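Long-range contact in Rv1989c (MbcT) (Mycobacterium tuberculosis, PDB 6FKG), which degrades NAD(+) by phosphorolysis as the toxin of a type II toxin-antitoxin system, killing the cell unless its antitoxin MbcA neutralises it: residues B[55-69]-B[147-159]. Residues are numbered along the deposited sequence; the frame is centred on the assembly and turned at random.
Sequences PAIYLADSAQACMVE and AAGGVGLVVTAYE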
ATOM      1  N   PRO B  55      -5.824  32.398   7.189  1.00 32.58           N
ATOM      2  CA  PRO B  55      -5.424  32.921   8.493  1.00 29.55           C
ATOM      3  C   PRO B  55      -6.652  33.309   9.293  1.00 31.70           C
ATOM      4  O   PRO B  55      -7.685  33.694   8.729  1.00 33.11           O
ATOM      5  CB  PRO B  55      -4.574  34.160   8.156  1.00 39.72           C
ATOM      6  CG  PRO B  55      -4.310  34.098   6.687  1.00 40.83           C
ATOM      7  CD  PRO B  55      -5.395  33.265   6.076  1.00 39.19           C
ATOM      8  N   ALA B  56      -6.548  33.195  10.608  1.00 29.34           N
ATOM      9  CA  ALA B  56      -7.640  33.621  11.481  1.00 27.84           C
ATOM     10  C   ALA B  56      -7.070  34.179  12.771  1.00 28.47           C
ATOM     11  O   ALA B  56      -6.047  33.701  13.257  1.00 30.00           O
ATOM     12  CB  ALA B  56      -8.599  32.456  11.773  1.00 27.21           C
ATOM     13  N   ILE B  57      -7.744  35.198  13.305  1.00 25.57           N
ATOM     14  CA  ILE B  57      -7.324  35.891  14.523  1.00 28.49           C
ATOM     15  C   ILE B  57      -8.415  35.749  15.561  1.00 31.43           C
ATOM     16  O   ILE B  57      -9.569  36.046  15.277  1.00 30.91           O
ATOM     17  CB  ILE B  57      -7.107  37.401  14.296  1.00 32.89           C
ATOM     18  CG1 ILE B  57      -6.062  37.677  13.218  1.00 41.78           C
ATOM     19  CG2 ILE B  57      -6.689  38.079  15.587  1.00 42.16           C
ATOM     20  CD1 ILE B  57      -5.959  39.168  12.921  1.00 41.20           C
ATOM     21  N   TYR B  58      -8.056  35.333  16.773  1.00 26.20           N
ATOM     22  CA  TYR B  58      -9.041  35.193  17.836  1.00 24.61           C
ATOM     23  C   TYR B  58      -8.937  36.345  18.842  1.00 30.79           C
ATOM     24  O   TYR B  58      -7.872  36.578  19.421  1.00 32.69           O
ATOM     25  CB  TYR B  58      -8.856  33.835  18.521  1.00 26.81           C
ATOM     26  CG  TYR B  58      -9.361  32.683  17.670  1.00 25.77           C
ATOM     27  CD1 TYR B  58      -8.592  32.170  16.632  1.00 27.07           C
ATOM     28  CD2 TYR B  58     -10.630  32.144  17.885  1.00 29.16           C
ATOM     29  CE1 TYR B  58      -9.060  31.128  15.834  1.00 27.46           C
ATOM     30  CE2 TYR B  58     -11.108  31.106  17.094  1.00 33.84           C
ATOM     31  CZ  TYR B  58     -10.319  30.613  16.063  1.00 30.76           C
ATOM     32  OH  TYR B  58     -10.792  29.594  15.273  1.00 29.68           O
ATOM     33  N   LEU B  59     -10.041  37.079  19.013  1.00 29.97           N
ATOM     34  CA  LEU B  59     -10.097  38.206  19.940  1.00 27.04           C
ATOM     35  C   LEU B  59     -11.250  38.043  20.913  1.00 29.55           C
ATOM     36  O   LEU B  59     -12.213  37.360  20.615  1.00 30.10           O
ATOM     37  CB  LEU B  59     -10.258  39.533  19.185  1.00 30.68           C
ATOM     38  CG  LEU B  59      -9.179  39.766  18.114  1.00 38.24           C
ATOM     39  CD1 LEU B  59      -9.811  39.790  16.746  1.00 46.56           C
ATOM     40  CD2 LEU B  59      -8.459  41.059  18.368  1.00 38.38           C
ATOM     41  N   ALA B  60     -11.158  38.707  22.066  1.00 27.28           N
ATOM     42  CA  ALA B  60     -12.265  38.726  23.024  1.00 29.64           C
ATOM     43  C   ALA B  60     -12.772  40.157  23.179  1.00 30.93           C
ATOM     44  O   ALA B  60     -12.029  41.091  22.880  1.00 34.91           O
ATOM     45  CB  ALA B  60     -11.812  38.172  24.364  1.00 29.55           C
ATOM     46  N   ASP B  61     -14.000  40.338  23.680  1.00 29.58           N
ATOM     47  CA  ASP B  61     -14.596  41.680  23.749  1.00 33.00           C
ATOM     48  C   ASP B  61     -14.266  42.440  25.037  1.00 37.10           C
ATOM     49  O   ASP B  61     -14.761  43.547  25.261  1.00 35.06           O
ATOM     50  CB  ASP B  61     -16.129  41.617  23.577  1.00 35.20           C
ATOM     51  CG  ASP B  61     -16.846  41.007  24.778  1.00 42.76           C
ATOM     52  OD1 ASP B  61     -16.247  40.196  25.517  1.00 37.16           O
ATOM     53  OD2 ASP B  61     -18.032  41.344  24.989  1.00 42.12           O
ATOM     54  N   SER B  62     -13.433  41.854  25.882  1.00 32.23           N
ATOM     55  CA  SER B  62     -12.929  42.550  27.061  1.00 34.61           C
ATOM     56  C   SER B  62     -11.614  41.935  27.493  1.00 36.99           C
ATOM     57  O   SER B  62     -11.327  40.783  27.164  1.00 32.41           O
ATOM     58  CB  SER B  62     -13.927  42.476  28.219  1.00 39.46           C
ATOM     59  OG  SER B  62     -13.962  41.164  28.773  1.00 39.94           O
ATOM     60  N   ALA B  63     -10.820  42.686  28.248  1.00 32.52           N
ATOM     61  CA  ALA B  63      -9.580  42.140  28.780  1.00 37.18           C
ATOM     62  C   ALA B  63      -9.874  40.940  29.686  1.00 33.67           C
ATOM     63  O   ALA B  63      -9.113  39.962  29.716  1.00 32.36           O
ATOM     64  CB  ALA B  63      -8.807  43.214  29.542  1.00 40.84           C
ATOM     65  N   GLN B  64     -10.995  41.003  30.399  1.00 31.40           N
ATOM     66  CA  GLN B  64     -11.349  39.915  31.317  1.00 30.28           C
ATOM     67  C   GLN B  64     -11.677  38.636  30.557  1.00 33.83           C
ATOM     68  O   GLN B  64     -11.263  37.541  30.947  1.00 34.14           O
ATOM     69  CB  GLN B  64     -12.527  40.303  32.208  1.00 36.23           C
ATOM     70  CG  GLN B  64     -12.824  39.237  33.236  1.00 52.56           C
ATOM     71  CD  GLN B  64     -14.265  39.241  33.676  1.00 73.48           C
ATOM     72  OE1 GLN B  64     -14.661  40.029  34.532  1.00 72.48           O
ATOM     73  NE2 GLN B  64     -15.065  38.358  33.087  1.00 84.44           N
ATOM     74  N   ALA B  65     -12.423  38.770  29.467  1.00 33.35           N
ATOM     75  CA  ALA B  65     -12.762  37.614  28.645  1.00 33.30           C
ATOM     76  C   ALA B  65     -11.508  37.022  28.016  1.00 31.52           C
ATOM     77  O   ALA B  65     -11.387  35.800  27.880  1.00 30.79           O
ATOM     78  CB  ALA B  65     -13.773  37.991  27.569  1.00 30.96           C
ATOM     79  N   CYS B  66     -10.586  37.895  27.627  1.00 29.28           N
ATOM     80  CA  CYS B  66      -9.297  37.443  27.099  1.00 30.31           C
ATOM     81  C   CYS B  66      -8.557  36.612  28.157  1.00 31.24           C
ATOM     82  O   CYS B  66      -7.997  35.566  27.829  1.00 30.20           O
ATOM     83  CB  CYS B  66      -8.441  38.621  26.660  1.00 28.42           C
ATOM     84  SG  CYS B  66      -6.951  38.103  25.762  1.00 32.04           S
ATOM     85  N   MET B  67      -8.579  37.062  29.421  1.00 28.41           N
ATOM     86  CA  MET B  67      -7.866  36.338  30.490  1.00 30.19           C
ATOM     87  C   MET B  67      -8.463  34.954  30.695  1.00 28.80           C
ATOM     88  O   MET B  67      -7.749  33.988  30.971  1.00 31.71           O
ATOM     89  CB  MET B  67      -7.898  37.104  31.817  1.00 28.88           C
ATOM     90  CG  MET B  67      -7.123  38.442  31.807  1.00 28.27           C
ATOM     91  SD  MET B  67      -5.442  38.357  31.135  1.00 32.51           S
ATOM     92  CE  MET B  67      -5.667  38.876  29.421  1.00 30.88           C
ATOM     93  N   VAL B  68      -9.779  34.857  30.566  1.00 30.32           N
ATOM     94  CA  VAL B  68     -10.438  33.558  30.659  1.00 29.92           C
ATOM     95  C   VAL B  68      -9.900  32.632  29.551  1.00 33.52           C
ATOM     96  O   VAL B  68      -9.660  31.452  29.787  1.00 29.75           O
ATOM     97  CB  VAL B  68     -11.964  33.708  30.576  1.00 29.27           C
ATOM     98  CG1 VAL B  68     -12.655  32.338  30.553  1.00 31.81           C
ATOM     99  CG2 VAL B  68     -12.464  34.530  31.755  1.00 33.00           C
ATOM    100  N   GLU B  69      -9.668  33.166  28.353  1.00 27.32           N
ATOM    101  CA  GLU B  69      -9.124  32.326  27.281  1.00 28.19           C
ATOM    102  C   GLU B  69      -7.664  31.945  27.575  1.00 31.30           C
ATOM    103  O   GLU B  69      -7.234  30.828  27.264  1.00 29.10           O
ATOM    104  CB  GLU B  69      -9.246  33.022  25.923  1.00 30.12           C
ATOM    105  CG  GLU B  69     -10.707  33.252  25.466  1.00 30.12           C
ATOM    106  CD  GLU B  69     -11.530  31.970  25.405  1.00 30.26           C
ATOM    107  OE1 GLU B  69     -10.987  30.890  25.084  1.00 34.46           O
ATOM    108  OE2 GLU B  69     -12.737  32.039  25.688  1.00 38.86           O
ATOM    109  N   ALA B 147     -18.163  33.254  24.230  1.00 39.81           N
ATOM    110  CA  ALA B 147     -16.942  32.731  24.817  1.00 44.71           C
ATOM    111  C   ALA B 147     -17.186  32.501  26.297  1.00 43.77           C
ATOM    112  O   ALA B 147     -18.130  33.072  26.868  1.00 41.73           O
ATOM    113  CB  ALA B 147     -15.780  33.684  24.598  1.00 41.92           C
ATOM    114  N   ALA B 148     -16.346  31.670  26.913  1.00 38.75           N
ATOM    115  CA  ALA B 148     -16.513  31.329  28.326  1.00 42.98           C
ATOM    116  C   ALA B 148     -16.571  32.580  29.197  1.00 49.12           C
ATOM    117  O   ALA B 148     -17.325  32.626  30.159  1.00 46.13           O
ATOM    118  CB  ALA B 148     -15.395  30.406  28.791  1.00 43.50           C
ATOM    119  N   GLY B 149     -15.806  33.608  28.839  1.00 44.38           N
ATOM    120  CA  GLY B 149     -15.770  34.808  29.657  1.00 44.95           C
ATOM    121  C   GLY B 149     -16.483  36.023  29.086  1.00 44.91           C
ATOM    122  O   GLY B 149     -16.373  37.118  29.637  1.00 41.70           O
ATOM    123  N   GLY B 150     -17.208  35.844  27.985  1.00 41.47           N
ATOM    124  CA  GLY B 150     -17.915  36.948  27.347  1.00 41.46           C
ATOM    125  C   GLY B 150     -18.164  36.680  25.868  1.00 41.26           C
ATOM    126  O   GLY B 150     -18.736  35.651  25.514  1.00 37.95           O
ATOM    127  N   VAL B 151     -17.718  37.584  24.998  1.00 36.71           N
ATOM    128  CA  VAL B 151     -17.921  37.414  23.550  1.00 33.55           C
ATOM    129  C   VAL B 151     -16.588  37.305  22.817  1.00 33.92           C
ATOM    130  O   VAL B 151     -15.642  38.027  23.124  1.00 34.04           O
ATOM    131  CB  VAL B 151     -18.754  38.575  22.968  1.00 34.52           C
ATOM    132  CG1 VAL B 151     -18.836  38.468  21.451  1.00 34.21           C
ATOM    133  CG2 VAL B 151     -20.145  38.559  23.583  1.00 42.86           C
ATOM    134  N   GLY B 152     -16.504  36.369  21.877  1.00 31.60           N
ATOM    135  CA  GLY B 152     -15.319  36.207  21.053  1.00 31.12           C
ATOM    136  C   GLY B 152     -15.545  36.668  19.630  1.00 34.27           C
ATOM    137  O   GLY B 152     -16.673  36.676  19.127  1.00 33.24           O
ATOM    138  N   LEU B 153     -14.461  37.087  18.989  1.00 33.80           N
ATOM    139  CA  LEU B 153     -14.492  37.459  17.586  1.00 30.75           C
ATOM    140  C   LEU B 153     -13.416  36.678  16.856  1.00 29.31           C
ATOM    141  O   LEU B 153     -12.248  36.697  17.250  1.00 31.21           O
ATOM    142  CB  LEU B 153     -14.264  38.960  17.410  1.00 34.10           C
ATOM    143  CG  LEU B 153     -14.053  39.424  15.968  1.00 36.70           C
ATOM    144  CD1 LEU B 153     -15.270  39.101  15.099  1.00 38.18           C
ATOM    145  CD2 LEU B 153     -13.721  40.911  15.938  1.00 35.48           C
ATOM    146  N   VAL B 154     -13.814  35.986  15.796  1.00 28.06           N
ATOM    147  CA  VAL B 154     -12.864  35.301  14.936  1.00 28.47           C
ATOM    148  C   VAL B 154     -12.788  36.062  13.630  1.00 30.61           C
ATOM    149  O   VAL B 154     -13.787  36.145  12.927  1.00 30.70           O
ATOM    150  CB  VAL B 154     -13.283  33.853  14.667  1.00 32.41           C
ATOM    151  CG1 VAL B 154     -12.148  33.095  13.988  1.00 29.68           C
ATOM    152  CG2 VAL B 154     -13.663  33.183  15.985  1.00 36.27           C
ATOM    153  N   VAL B 155     -11.625  36.637  13.325  1.00 26.95           N
ATOM    154  CA  VAL B 155     -11.471  37.445  12.120  1.00 25.76           C
ATOM    155  C   VAL B 155     -10.750  36.624  11.053  1.00 28.43           C
ATOM    156  O   VAL B 155      -9.637  36.170  11.265  1.00 30.42           O
ATOM    157  CB  VAL B 155     -10.686  38.747  12.398  1.00 28.91           C
ATOM    158  CG1 VAL B 155     -10.617  39.600  11.138  1.00 35.63           C
ATOM    159  CG2 VAL B 155     -11.345  39.522  13.522  1.00 35.91           C
ATOM    160  N   THR B 156     -11.387  36.437   9.906  1.00 29.62           N
ATOM    161  CA  THR B 156     -10.904  35.446   8.947  1.00 35.71           C
ATOM    162  C   THR B 156     -10.341  36.123   7.708  1.00 35.09           C
ATOM    163  O   THR B 156     -11.008  36.963   7.101  1.00 38.21           O
ATOM    164  CB  THR B 156     -12.028  34.451   8.550  1.00 39.01           C
ATOM    165  OG1 THR B 156     -13.185  35.172   8.118  1.00 43.73           O
ATOM    166  CG2 THR B 156     -12.439  33.593   9.746  1.00 37.92           C
ATOM    167  N   ALA B 157      -9.100  35.760   7.360  1.00 33.15           N
ATOM    168  CA  ALA B 157      -8.401  36.320   6.200  1.00 37.10           C
ATOM    169  C   ALA B 157      -8.450  37.852   6.223  1.00 40.13           C
ATOM    170  O   ALA B 157      -8.806  38.501   5.236  1.00 40.94           O
ATOM    171  CB  ALA B 157      -8.995  35.782   4.916  1.00 36.79           C
ATOM    172  N   TYR B 158      -8.099  38.394   7.386  1.00 37.86           N
ATOM    173  CA  TYR B 158      -8.072  39.817   7.675  1.00 40.13           C
ATOM    174  C   TYR B 158      -7.452  40.645   6.557  1.00 45.84           C
ATOM    175  O   TYR B 158      -8.038  41.627   6.089  1.00 38.64           O
ATOM    176  CB  TYR B 158      -7.305  40.026   8.989  1.00 49.97           C
ATOM    177  CG  TYR B 158      -6.717  41.390   9.188  1.00 52.62           C
ATOM    178  CD1 TYR B 158      -5.345  41.553   9.367  1.00 52.36           C
ATOM    179  CD2 TYR B 158      -7.529  42.522   9.210  1.00 59.66           C
ATOM    180  CE1 TYR B 158      -4.796  42.817   9.549  1.00 65.69           C
ATOM    181  CE2 TYR B 158      -6.993  43.784   9.394  1.00 63.60           C
ATOM    182  CZ  TYR B 158      -5.629  43.929   9.565  1.00 73.12           C
ATOM    183  OH  TYR B 158      -5.103  45.193   9.750  1.00 79.12           O
ATOM    184  N   GLU B 159      -6.267  40.226   6.130  1.00 47.71           N
ATOM    185  CA  GLU B 159      -5.458  40.976   5.174  1.00 53.12           C
ATOM    186  C   GLU B 159      -6.176  41.226   3.845  1.00 48.30           C
ATOM    187  O   GLU B 159      -6.124  42.333   3.308  1.00 49.92           O
ATOM    188  CB  GLU B 159      -4.130  40.240   4.936  1.00 61.16           C
ATOM    189  CG  GLU B 159      -3.246  40.073   6.192  1.00 64.37           C
ATOM    190  CD  GLU B 159      -3.628  38.877   7.089  1.00 69.53           C
ATOM    191  OE1 GLU B 159      -4.718  38.288   6.918  1.00 56.81           O
ATOM    192  OE2 GLU B 159      -2.817  38.522   7.973  1.00 78.55           O
TER
HETATM  193  O   HOH W   1      -7.252  36.916   9.778  1.00 37.06           O
HETATM  194  O   HOH W   2     -13.591  34.121  27.229  1.00 36.40           O
HETATM  195  O   HOH W   3     -14.473  30.148  25.473  1.00 44.81           O
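The Y58 ring lies alongside V154, whose CG1 sits over one face in a CH-pi contact, 4.0 Å from the ring centroid and displaced toward the rim. The second methyl, CG2, reaches the CD2-CE2 side of the ring, 3.5 Å from CE2. With CG anti to its own carbonyl carbon (chi1 -74°), Y58 lays its ring beside this neighbour; its hydroxyl, hydrogen-bonded to W48 N and N49 OD1, fixes the far end. F114 of the MbcA chain also meets the ring, their planes at about 50°.

Y58 and V154 form a non-hydrogen-bonded pair between antiparallel strands 56-60 and 150-156, flanked by the hydrogen-bonded pairs I57-V155 and L59-L153. On the other face of the sheet L59 reaches diagonally past its partner, CD1 to V155 CG2 at 3.6 Å. I57 CD1 packs on the CB of Y158, just past the strand end.

At the opposite end D61 folds back across V151. Its backbone N donates to V151 O, and its OD1 accepts V151 N at 3.0 Å from above the carboxylate plane, a fairly straight bond (165°). One residue thus holds both backbone polar atoms of V151.

Beyond it, the type I turn A147-G150 packs against the start of helix 63-76, with V68 CG1 3.8 Å from A148 CB and A65 CB against G149 O. Water joins them too: one molecule bridges A65 O, E69 OE2 and G149 N, a second links E69 OE2 to A148 N, while E69 OE1 makes a salt bridge with R72. S62 OG caps the helix by accepting A65 N.

The antiparallel pair belongs to the mixed sheet of the RES domain, an ADP-ribosyl-clan fold, whose Y58, A60 and E69 meet F114 of MbcA, the antitoxin that blocks access to the active site.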